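PDB 5Z3M: Low molecular weight phosphotyrosine protein phosphatase from Vibrio cholerae serotype O1, which probably removes phosphate from phosphotyrosine residues of proteins, as a member of the low molecular weight protein tyrosine phosphatase family. Local coordinates for residues K121-P126 with L139-G144. Residues are numbered along the deposited sequence; the frame is centred on the assembly and turned at random.
Sequences KEVPDP and LLIESG
Val123 sets its methyl groups against two consecutive residues of helix 131-155, CG1 mainly on Ile141 and CG2 mainly on Leu140. Val123 CG2 lies 4.0 Å from Leu140 CD2, and these two side chains run past one another in opposite directions. Val123 CG1, which stands anti to the backbone N (chi1 174°), meets the end of Ile141, 3.8 Å from Ile141 CD1, where the side chains cross at about a right angle. Leu140 points at the loop from the helix, and its CD2 does most of the touching: besides Val123 it comes within 3.6 Å of Pro124 CD, a methyl group against a ring carbon, and within 3.8 Å of the backbone O of Glu122. Ile141 leaves the helix at a slant but bends its CD1 end toward the loop; it also packs on Ala22 and Ile25, so the Ile141 side chain lies between the loop and helix 18-32. Behind Leu140, its own carbonyl O takes two bonds, from Gly144 N and, at 2.6 Å, from Ser143 OG. No hydrogen bond joins the two segments. The loop carries Asp125, the predicted proton donor, which forms a salt bridge with Arg18, and Val123 also touches Arg18. Aliphatic contact thus seats the loop on the helix just before Asp125, while polar links, from Asp125 to Arg18 and from Val123 to Met89 by backbone bonding, tie it to the predicted active site and to the chain just after strand 85-88.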
loop_
_atom_site.group_PDB
_atom_site.type_symbol
_atom_site.label_atom_id
_atom_site.label_comp_id
_atom_site.label_asym_id
_atom_site.label_seq_id
_atom_site.Cartn_x
_atom_site.Cartn_y
_atom_site.Cartn_z
ATOM N N LYS A 121 1.756 28.089 -1.990
ATOM C CA LYS A 121 0.502 27.857 -2.697
ATOM C C LYS A 121 0.641 26.624 -3.582
ATOM O O LYS A 121 -0.319 25.885 -3.812
ATOM C CB LYS A 121 0.122 29.084 -3.529
ATOM C CG LYS A 121 -0.326 30.269 -2.699
ATOM C CD LYS A 121 -1.680 29.992 -2.071
ATOM C CE LYS A 121 -1.910 30.836 -0.828
ATOM N NZ LYS A 121 -3.273 30.601 -0.273
ATOM N N GLU A 122 1.857 26.427 -4.085
ATOM C CA GLU A 122 2.217 25.219 -4.810
ATOM C C GLU A 122 3.138 24.330 -3.977
ATOM O O GLU A 122 3.862 24.799 -3.098
ATOM C CB GLU A 122 2.917 25.547 -6.136
ATOM C CG GLU A 122 2.028 26.063 -7.259
ATOM C CD GLU A 122 2.837 26.530 -8.454
ATOM O OE1 GLU A 122 3.081 27.748 -8.563
ATOM O OE2 GLU A 122 3.232 25.683 -9.281
ATOM N N VAL A 123 3.109 23.041 -4.288
ATOM C CA VAL A 123 4.098 22.097 -3.797
ATOM C C VAL A 123 5.073 21.826 -4.930
ATOM O O VAL A 123 4.690 21.265 -5.952
ATOM C CB VAL A 123 3.447 20.799 -3.310
ATOM C CG1 VAL A 123 4.505 19.773 -2.946
ATOM C CG2 VAL A 123 2.549 21.073 -2.124
ATOM N N PRO A 124 6.344 22.226 -4.748
ATOM C CA PRO A 124 7.370 22.101 -5.792
ATOM C C PRO A 124 7.570 20.641 -6.198
ATOM O O PRO A 124 6.898 19.778 -5.643
ATOM C CB PRO A 124 8.633 22.664 -5.128
ATOM C CG PRO A 124 8.136 23.456 -3.957
ATOM C CD PRO A 124 6.899 22.777 -3.500
ATOM N N ASP A 125 8.482 20.376 -7.131
ATOM C CA ASP A 125 8.628 19.054 -7.737
ATOM C C ASP A 125 9.863 18.281 -7.243
ATOM O O ASP A 125 10.975 18.504 -7.722
ATOM C CB ASP A 125 8.674 19.210 -9.262
ATOM C CG ASP A 125 8.572 17.882 -10.003
ATOM O OD1 ASP A 125 7.993 16.913 -9.460
ATOM O OD2 ASP A 125 9.064 17.821 -11.147
ATOM N N PRO A 126 9.658 17.354 -6.290
ATOM C CA PRO A 126 10.709 16.524 -5.686
ATOM C C PRO A 126 11.394 15.516 -6.618
ATOM O O PRO A 126 12.447 15.015 -6.228
ATOM C CB PRO A 126 9.962 15.774 -4.567
ATOM C CG PRO A 126 8.506 15.888 -4.909
ATOM C CD PRO A 126 8.378 17.214 -5.576
ATOM N N LEU A 139 6.839 17.712 4.727
ATOM C CA LEU A 139 6.318 18.663 5.705
ATOM C C LEU A 139 5.348 19.669 5.087
ATOM O O LEU A 139 4.296 19.958 5.663
ATOM C CB LEU A 139 7.474 19.399 6.388
ATOM C CG LEU A 139 8.026 18.658 7.605
ATOM C CD1 LEU A 139 9.425 19.119 7.966
ATOM C CD2 LEU A 139 7.088 18.832 8.784
ATOM N N LEU A 140 5.704 20.208 3.923
ATOM C CA LEU A 140 4.815 21.108 3.191
ATOM C C LEU A 140 3.482 20.424 2.924
ATOM O O LEU A 140 2.416 20.964 3.226
ATOM C CB LEU A 140 5.458 21.555 1.875
ATOM C CG LEU A 140 4.613 22.456 0.973
ATOM C CD1 LEU A 140 4.007 23.602 1.775
ATOM C CD2 LEU A 140 5.438 22.970 -0.205
ATOM N N ILE A 141 3.556 19.219 2.374
ATOM C CA ILE A 141 2.367 18.424 2.125
ATOM C C ILE A 141 1.664 18.075 3.445
ATOM O O ILE A 141 0.435 18.074 3.515
ATOM C CB ILE A 141 2.715 17.146 1.322
ATOM C CG1 ILE A 141 2.933 17.511 -0.150
ATOM C CG2 ILE A 141 1.607 16.120 1.430
ATOM C CD1 ILE A 141 3.992 16.701 -0.846
ATOM N N GLU A 142 2.442 17.821 4.495
ATOM C CA GLU A 142 1.889 17.505 5.814
ATOM C C GLU A 142 1.070 18.651 6.384
ATOM O O GLU A 142 0.017 18.436 6.979
ATOM C CB GLU A 142 3.013 17.140 6.792
ATOM C CG GLU A 142 2.550 16.524 8.105
ATOM C CD GLU A 142 3.712 16.084 8.973
ATOM O OE1 GLU A 142 4.770 15.727 8.413
ATOM O OE2 GLU A 142 3.571 16.103 10.213
ATOM N N SER A 143 1.578 19.867 6.220
ATOM C CA SER A 143 0.895 21.052 6.721
ATOM C C SER A 143 -0.377 21.310 5.930
ATOM O O SER A 143 -1.416 21.628 6.505
ATOM C CB SER A 143 1.816 22.274 6.665
ATOM O OG SER A 143 2.229 22.540 5.339
ATOM N N GLY A 144 -0.287 21.169 4.612
ATOM C CA GLY A 144 -1.445 21.322 3.752
ATOM C C GLY A 144 -2.531 20.334 4.123
ATOM O O GLY A 144 -3.723 20.642 4.062
#